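PDB 1OCS: sorting nexin-3 from Saccharomyces cerevisiae, which binds phosphatidylinositol 3-phosphate and helps retrieve late Golgi membrane proteins from the prevacuolar compartment by engaging their cytosolic tails. Local coordinates for residues A[34-45]-A[57-68]. Numbering follows the deposited sequence.
Sequences NFLEIEVHNPKT and FTDYEIICRTNL
The ring of F35 turns one face to the backbone where T66 passes into N67, with N67 N 3.9 Å above its plane and displaced to the ring's margin. Its CG stands between its own backbone N and carbonyl carbon (chi1 78°), which swings the ring across to the partner strand. The N67 amide crosses the CD2-CE2 side of the ring at a slant, the planes 39° apart. Asparagine suits the site because its OD1 takes the F35 N-H at 2.9 Å just past the strand end, where N67 N reaches F35 O only weakly. T66 OG1 donates to F35 O at 2.7 Å and accepts from L68 N, closing an ST turn. On the H41 ring, N42 CB lies over the centre of one face.

A second flat pair is E37 with R65, whose chains run alongside each other in one direction. The carboxylate meets the NE and NH1 edge of the guanidinium, close to its plane: R65 NE reaches E37 OE2 at 2.8 Å and R65 NH1 reaches E37 OE1 at 2.9 Å. A leucine in place of R65 would probably leave the E37 carboxylate without its charged mate and free to turn.

Backbone pairing is antiparallel, with a beta bulge at N42 and P43 that shifts the register by one; P43, which has no N-H to give, suits it and rests CB on Y60 CD2 at 3.6 Å. L36, I38, V40, I62 and C64 share the apolar face, where branched I38 CD1 meets I62 CG2 at 3.5 Å.

This is the first hairpin of the three-stranded PX-domain sheet. Helix 149-156 packs on I38, I62 and C64, and helix 121-139 on P43 and Y60, the latter touching the phosphoinositide-binding R127. Strand 75-81 continues the sheet beyond 57-66, and its R79 holds D59 in a salt bridge.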
ATOM      1  N   ASN A  34     -11.246  -5.999 -17.248  1.00 17.34           N
ATOM      2  CA  ASN A  34     -10.387  -5.273 -16.321  1.00 17.22           C
ATOM      3  C   ASN A  34      -9.786  -6.266 -15.338  1.00 16.82           C
ATOM      4  O   ASN A  34     -10.385  -7.304 -15.041  1.00 16.89           O
ATOM      5  CB  ASN A  34     -11.195  -4.245 -15.525  1.00 18.69           C
ATOM      6  CG  ASN A  34     -11.591  -3.038 -16.350  1.00 20.20           C
ATOM      7  OD1 ASN A  34     -12.530  -2.326 -16.002  1.00 24.81           O
ATOM      8  ND2 ASN A  34     -10.867  -2.791 -17.433  1.00 18.92           N
ATOM      9  N   PHE A  35      -8.601  -5.946 -14.837  1.00 15.22           N
ATOM     10  CA  PHE A  35      -7.942  -6.794 -13.860  1.00 15.59           C
ATOM     11  C   PHE A  35      -6.919  -5.964 -13.108  1.00 15.33           C
ATOM     12  O   PHE A  35      -6.418  -4.957 -13.616  1.00 14.33           O
ATOM     13  CB  PHE A  35      -7.242  -7.984 -14.538  1.00 14.37           C
ATOM     14  CG  PHE A  35      -5.924  -7.633 -15.189  1.00 14.93           C
ATOM     15  CD1 PHE A  35      -4.742  -7.634 -14.450  1.00 15.82           C
ATOM     16  CD2 PHE A  35      -5.869  -7.285 -16.536  1.00 13.87           C
ATOM     17  CE1 PHE A  35      -3.520  -7.290 -15.048  1.00 15.20           C
ATOM     18  CE2 PHE A  35      -4.658  -6.941 -17.140  1.00 13.96           C
ATOM     19  CZ  PHE A  35      -3.482  -6.943 -16.394  1.00 14.22           C
ATOM     20  N   LEU A  36      -6.634  -6.386 -11.886  1.00 15.70           N
ATOM     21  CA  LEU A  36      -5.629  -5.740 -11.063  1.00 16.07           C
ATOM     22  C   LEU A  36      -5.048  -6.814 -10.163  1.00 16.32           C
ATOM     23  O   LEU A  36      -5.773  -7.481  -9.420  1.00 18.97           O
ATOM     24  CB  LEU A  36      -6.219  -4.598 -10.220  1.00 13.93           C
ATOM     25  CG  LEU A  36      -5.156  -3.837  -9.403  1.00 15.19           C
ATOM     26  CD1 LEU A  36      -5.564  -2.374  -9.212  1.00 14.07           C
ATOM     27  CD2 LEU A  36      -4.953  -4.530  -8.055  1.00 13.37           C
ATOM     28  N   GLU A  37      -3.740  -6.997 -10.266  1.00 15.32           N
ATOM     29  CA  GLU A  37      -3.022  -7.964  -9.453  1.00 15.72           C
ATOM     30  C   GLU A  37      -2.141  -7.123  -8.541  1.00 16.89           C
ATOM     31  O   GLU A  37      -1.545  -6.143  -8.982  1.00 16.23           O
ATOM     32  CB  GLU A  37      -2.128  -8.847 -10.333  1.00 17.31           C
ATOM     33  CG  GLU A  37      -2.866  -9.575 -11.445  1.00 16.88           C
ATOM     34  CD  GLU A  37      -1.943  -9.992 -12.574  1.00 20.96           C
ATOM     35  OE1 GLU A  37      -2.446 -10.516 -13.587  1.00 19.20           O
ATOM     36  OE2 GLU A  37      -0.714  -9.792 -12.449  1.00 20.19           O
ATOM     37  N   ILE A  38      -2.060  -7.485  -7.270  1.00 15.78           N
ATOM     38  CA  ILE A  38      -1.210  -6.723  -6.376  1.00 14.38           C
ATOM     39  C   ILE A  38      -0.734  -7.569  -5.220  1.00 15.15           C
ATOM     40  O   ILE A  38      -1.452  -8.446  -4.721  1.00 12.91           O
ATOM     41  CB  ILE A  38      -1.926  -5.461  -5.840  1.00 14.08           C
ATOM     42  CG1 ILE A  38      -0.904  -4.540  -5.168  1.00 14.22           C
ATOM     43  CG2 ILE A  38      -3.031  -5.850  -4.864  1.00 13.56           C
ATOM     44  CD1 ILE A  38      -1.379  -3.096  -5.038  1.00 16.90           C
ATOM     45  N   GLU A  39       0.497  -7.304  -4.806  1.00 14.90           N
ATOM     46  CA  GLU A  39       1.099  -8.025  -3.708  1.00 18.12           C
ATOM     47  C   GLU A  39       2.063  -7.121  -2.953  1.00 16.45           C
ATOM     48  O   GLU A  39       2.701  -6.244  -3.538  1.00 15.45           O
ATOM     49  CB  GLU A  39       1.848  -9.252  -4.245  1.00 22.86           C
ATOM     50  CG  GLU A  39       2.608 -10.034  -3.185  1.00 32.70           C
ATOM     51  CD  GLU A  39       3.291 -11.276  -3.744  1.00 38.23           C
ATOM     52  OE1 GLU A  39       3.966 -11.987  -2.965  1.00 40.25           O
ATOM     53  OE2 GLU A  39       3.148 -11.538  -4.961  1.00 39.82           O
ATOM     54  N   VAL A  40       2.138  -7.328  -1.644  1.00 15.61           N
ATOM     55  CA  VAL A  40       3.049  -6.582  -0.790  1.00 16.30           C
ATOM     56  C   VAL A  40       4.009  -7.645  -0.281  1.00 17.24           C
ATOM     57  O   VAL A  40       3.585  -8.637   0.304  1.00 18.62           O
ATOM     58  CB  VAL A  40       2.313  -5.928   0.398  1.00 15.44           C
ATOM     59  CG1 VAL A  40       3.311  -5.166   1.278  1.00 17.09           C
ATOM     60  CG2 VAL A  40       1.235  -4.979  -0.120  1.00 15.58           C
ATOM     61  N   HIS A  41       5.296  -7.452  -0.523  1.00 17.57           N
ATOM     62  CA  HIS A  41       6.286  -8.428  -0.102  1.00 20.67           C
ATOM     63  C   HIS A  41       7.666  -7.780  -0.065  1.00 19.28           C
ATOM     64  O   HIS A  41       7.786  -6.556  -0.031  1.00 19.54           O
ATOM     65  CB  HIS A  41       6.286  -9.598  -1.093  1.00 23.05           C
ATOM     66  CG  HIS A  41       6.897  -9.258  -2.416  1.00 25.57           C
ATOM     67  ND1 HIS A  41       6.565  -8.117  -3.114  1.00 27.76           N
ATOM     68  CD2 HIS A  41       7.846  -9.886  -3.149  1.00 27.33           C
ATOM     69  CE1 HIS A  41       7.289  -8.053  -4.218  1.00 26.87           C
ATOM     70  NE2 HIS A  41       8.074  -9.114  -4.262  1.00 30.35           N
ATOM     71  N   ASN A  42       8.705  -8.606  -0.064  1.00 19.37           N
ATOM     72  CA  ASN A  42      10.080  -8.115  -0.062  1.00 18.14           C
ATOM     73  C   ASN A  42      10.355  -7.045   1.002  1.00 18.35           C
ATOM     74  O   ASN A  42      10.858  -5.963   0.693  1.00 18.94           O
ATOM     75  CB  ASN A  42      10.419  -7.551  -1.445  1.00 20.58           C
ATOM     76  CG  ASN A  42      11.900  -7.260  -1.618  1.00 25.07           C
ATOM     77  OD1 ASN A  42      12.284  -6.426  -2.440  1.00 28.74           O
ATOM     78  ND2 ASN A  42      12.740  -7.959  -0.861  1.00 23.78           N
ATOM     79  N   PRO A  43      10.025  -7.328   2.269  1.00 18.41           N
ATOM     80  CA  PRO A  43      10.288  -6.320   3.298  1.00 19.55           C
ATOM     81  C   PRO A  43      11.793  -6.128   3.460  1.00 21.38           C
ATOM     82  O   PRO A  43      12.564  -7.083   3.325  1.00 20.93           O
ATOM     83  CB  PRO A  43       9.639  -6.922   4.542  1.00 20.26           C
ATOM     84  CG  PRO A  43       9.802  -8.400   4.316  1.00 21.66           C
ATOM     85  CD  PRO A  43       9.435  -8.543   2.857  1.00 19.00           C
ATOM     86  N   LYS A  44      12.210  -4.898   3.732  1.00 20.45           N
ATOM     87  CA  LYS A  44      13.626  -4.605   3.910  1.00 23.26           C
ATOM     88  C   LYS A  44      13.879  -3.587   5.014  1.00 22.91           C
ATOM     89  O   LYS A  44      13.278  -2.512   5.034  1.00 20.90           O
ATOM     90  CB  LYS A  44      14.233  -4.080   2.603  1.00 24.94           C
ATOM     91  CG  LYS A  44      14.486  -5.152   1.547  1.00 31.85           C
ATOM     92  CD  LYS A  44      14.748  -4.544   0.166  1.00 34.79           C
ATOM     93  CE  LYS A  44      15.969  -3.632   0.147  1.00 38.36           C
ATOM     94  NZ  LYS A  44      16.114  -2.942  -1.173  1.00 40.83           N
ATOM     95  N   THR A  45      14.767  -3.932   5.938  1.00 22.09           N
ATOM     96  CA  THR A  45      15.125  -3.014   7.004  1.00 22.14           C
ATOM     97  C   THR A  45      16.453  -2.413   6.588  1.00 24.57           C
ATOM     98  O   THR A  45      17.446  -3.122   6.408  1.00 25.39           O
ATOM     99  CB  THR A  45      15.261  -3.728   8.347  1.00 20.59           C
ATOM    100  OG1 THR A  45      13.961  -4.143   8.777  1.00 19.43           O
ATOM    101  CG2 THR A  45      15.862  -2.792   9.401  1.00 22.00           C
ATOM    102  N   PHE A  57      15.129   1.950   9.305  1.00 18.85           N
ATOM    103  CA  PHE A  57      13.702   1.848   9.025  1.00 19.66           C
ATOM    104  C   PHE A  57      13.432   0.687   8.080  1.00 20.47           C
ATOM    105  O   PHE A  57      14.352   0.163   7.447  1.00 20.05           O
ATOM    106  CB  PHE A  57      13.199   3.154   8.388  1.00 18.76           C
ATOM    107  CG  PHE A  57      13.558   3.303   6.924  1.00 20.95           C
ATOM    108  CD1 PHE A  57      12.639   2.970   5.929  1.00 20.03           C
ATOM    109  CD2 PHE A  57      14.813   3.771   6.541  1.00 20.26           C
ATOM    110  CE1 PHE A  57      12.964   3.103   4.576  1.00 20.96           C
ATOM    111  CE2 PHE A  57      15.150   3.906   5.193  1.00 20.95           C
ATOM    112  CZ  PHE A  57      14.223   3.573   4.207  1.00 20.42           C
ATOM    113  N   THR A  58      12.174   0.271   7.988  1.00 20.80           N
ATOM    114  CA  THR A  58      11.845  -0.803   7.066  1.00 18.83           C
ATOM    115  C   THR A  58      10.700  -0.404   6.151  1.00 18.05           C
ATOM    116  O   THR A  58       9.798   0.350   6.534  1.00 15.94           O
ATOM    117  CB  THR A  58      11.502  -2.146   7.793  1.00 21.21           C
ATOM    118  OG1 THR A  58      10.139  -2.494   7.557  1.00 25.45           O
ATOM    119  CG2 THR A  58      11.758  -2.054   9.275  1.00 14.59           C
ATOM    120  N   ASP A  59      10.774  -0.854   4.907  1.00 16.75           N
ATOM    121  CA  ASP A  59       9.704  -0.567   3.972  1.00 16.61           C
ATOM    122  C   ASP A  59       9.378  -1.845   3.224  1.00 17.22           C
ATOM    123  O   ASP A  59      10.108  -2.838   3.324  1.00 17.23           O
ATOM    124  CB  ASP A  59      10.070   0.591   3.030  1.00 16.19           C
ATOM    125  CG  ASP A  59      11.319   0.331   2.213  1.00 18.26           C
ATOM    126  OD1 ASP A  59      11.732   1.270   1.505  1.00 18.77           O
ATOM    127  OD2 ASP A  59      11.879  -0.787   2.271  1.00 17.92           O
ATOM    128  N   TYR A  60       8.267  -1.828   2.503  1.00 16.31           N
ATOM    129  CA  TYR A  60       7.802  -2.999   1.784  1.00 16.28           C
ATOM    130  C   TYR A  60       7.586  -2.687   0.320  1.00 17.09           C
ATOM    131  O   TYR A  60       7.226  -1.568  -0.041  1.00 16.49           O
ATOM    132  CB  TYR A  60       6.484  -3.480   2.397  1.00 16.53           C
ATOM    133  CG  TYR A  60       6.546  -3.632   3.901  1.00 17.63           C
ATOM    134  CD1 TYR A  60       6.590  -2.511   4.734  1.00 16.51           C
ATOM    135  CD2 TYR A  60       6.621  -4.894   4.488  1.00 18.27           C
ATOM    136  CE1 TYR A  60       6.715  -2.642   6.115  1.00 16.75           C
ATOM    137  CE2 TYR A  60       6.744  -5.037   5.869  1.00 20.12           C
ATOM    138  CZ  TYR A  60       6.795  -3.908   6.674  1.00 18.65           C
ATOM    139  OH  TYR A  60       6.955  -4.045   8.031  1.00 18.86           O
ATOM    140  N   GLU A  61       7.805  -3.683  -0.525  1.00 16.65           N
ATOM    141  CA  GLU A  61       7.606  -3.491  -1.947  1.00 17.71           C
ATOM    142  C   GLU A  61       6.176  -3.839  -2.350  1.00 16.82           C
ATOM    143  O   GLU A  61       5.610  -4.840  -1.904  1.00 15.79           O
ATOM    144  CB  GLU A  61       8.577  -4.359  -2.753  1.00 19.28           C
ATOM    145  CG  GLU A  61       8.354  -4.280  -4.254  1.00 24.69           C
ATOM    146  CD  GLU A  61       9.303  -5.170  -5.033  1.00 26.02           C
ATOM    147  OE1 GLU A  61      10.523  -4.934  -4.968  1.00 30.31           O
ATOM    148  OE2 GLU A  61       8.829  -6.105  -5.705  1.00 26.71           O
ATOM    149  N   ILE A  62       5.587  -2.981  -3.171  1.00 15.34           N
ATOM    150  CA  ILE A  62       4.255  -3.226  -3.686  1.00 15.75           C
ATOM    151  C   ILE A  62       4.448  -3.446  -5.183  1.00 15.51           C
ATOM    152  O   ILE A  62       5.034  -2.610  -5.872  1.00 15.64           O
ATOM    153  CB  ILE A  62       3.308  -2.023  -3.492  1.00 16.78           C
ATOM    154  CG1 ILE A  62       3.144  -1.703  -2.002  1.00 18.08           C
ATOM    155  CG2 ILE A  62       1.940  -2.348  -4.097  1.00 17.43           C
ATOM    156  CD1 ILE A  62       2.182  -0.558  -1.730  1.00 19.16           C
ATOM    157  N   ILE A  63       4.000  -4.590  -5.679  1.00 16.12           N
ATOM    158  CA  ILE A  63       4.103  -4.874  -7.102  1.00 17.07           C
ATOM    159  C   ILE A  63       2.675  -5.018  -7.601  1.00 16.84           C
ATOM    160  O   ILE A  63       1.881  -5.778  -7.040  1.00 15.57           O
ATOM    161  CB  ILE A  63       4.921  -6.161  -7.384  1.00 20.07           C
ATOM    162  CG1 ILE A  63       4.891  -6.460  -8.886  1.00 23.25           C
ATOM    163  CG2 ILE A  63       4.394  -7.322  -6.561  1.00 19.80           C
ATOM    164  CD1 ILE A  63       5.569  -7.763  -9.275  1.00 29.88           C
ATOM    165  N   CYS A  64       2.350  -4.270  -8.650  1.00 15.69           N
ATOM    166  CA  CYS A  64       1.008  -4.268  -9.209  1.00 14.97           C
ATOM    167  C   CYS A  64       1.007  -4.330 -10.734  1.00 15.69           C
ATOM    168  O   CYS A  64       1.856  -3.724 -11.391  1.00 16.39           O
ATOM    169  CB  CYS A  64       0.282  -2.995  -8.741  1.00 13.47           C
ATOM    170  SG  CYS A  64      -1.404  -2.737  -9.377  1.00 16.19           S
ATOM    171  N   ARG A  65       0.061  -5.084 -11.284  1.00 14.01           N
ATOM    172  CA  ARG A  65      -0.118  -5.203 -12.732  1.00 15.97           C
ATOM    173  C   ARG A  65      -1.586  -4.927 -12.967  1.00 14.69           C
ATOM    174  O   ARG A  65      -2.436  -5.475 -12.271  1.00 15.33           O
ATOM    175  CB  ARG A  65       0.186  -6.612 -13.239  1.00 17.54           C
ATOM    176  CG  ARG A  65       1.630  -6.877 -13.584  1.00 23.88           C
ATOM    177  CD  ARG A  65       1.695  -7.784 -14.817  1.00 26.09           C
ATOM    178  NE  ARG A  65       0.749  -8.896 -14.714  1.00 22.84           N
ATOM    179  CZ  ARG A  65       0.580  -9.825 -15.650  1.00 23.07           C
ATOM    180  NH1 ARG A  65      -0.309 -10.798 -15.469  1.00 20.10           N
ATOM    181  NH2 ARG A  65       1.302  -9.783 -16.763  1.00 21.43           N
ATOM    182  N   THR A  66      -1.901  -4.094 -13.947  1.00 13.91           N
ATOM    183  CA  THR A  66      -3.298  -3.789 -14.193  1.00 13.08           C
ATOM    184  C   THR A  66      -3.513  -3.212 -15.583  1.00 14.23           C
ATOM    185  O   THR A  66      -2.555  -2.814 -16.250  1.00 13.98           O
ATOM    186  CB  THR A  66      -3.814  -2.766 -13.143  1.00 12.28           C
ATOM    187  OG1 THR A  66      -5.227  -2.591 -13.284  1.00 14.11           O
ATOM    188  CG2 THR A  66      -3.133  -1.412 -13.341  1.00 14.08           C
ATOM    189  N   ASN A  67      -4.771  -3.194 -16.019  1.00 13.30           N
ATOM    190  CA  ASN A  67      -5.133  -2.602 -17.301  1.00 15.12           C
ATOM    191  C   ASN A  67      -6.298  -1.628 -17.063  1.00 15.64           C
ATOM    192  O   ASN A  67      -6.959  -1.191 -18.006  1.00 16.11           O
ATOM    193  CB  ASN A  67      -5.531  -3.682 -18.318  1.00 14.69           C
ATOM    194  CG  ASN A  67      -6.842  -4.356 -17.975  1.00 15.63           C
ATOM    195  OD1 ASN A  67      -7.341  -4.243 -16.853  1.00 13.76           O
ATOM    196  ND2 ASN A  67      -7.405  -5.078 -18.943  1.00 15.40           N
ATOM    197  N   LEU A  68      -6.545  -1.292 -15.793  1.00 16.39           N
ATOM    198  CA  LEU A  68      -7.620  -0.358 -15.430  1.00 16.12           C
ATOM    199  C   LEU A  68      -7.382   1.020 -16.051  1.00 16.62           C
ATOM    200  O   LEU A  68      -6.272   1.554 -15.997  1.00 16.03           O
ATOM    201  CB  LEU A  68      -7.727  -0.228 -13.907  1.00 15.33           C
ATOM    202  CG  LEU A  68      -8.322  -1.429 -13.163  1.00 16.79           C
ATOM    203  CD1 LEU A  68      -8.108  -1.277 -11.657  1.00 17.17           C
ATOM    204  CD2 LEU A  68      -9.807  -1.538 -13.489  1.00 15.63           C
TER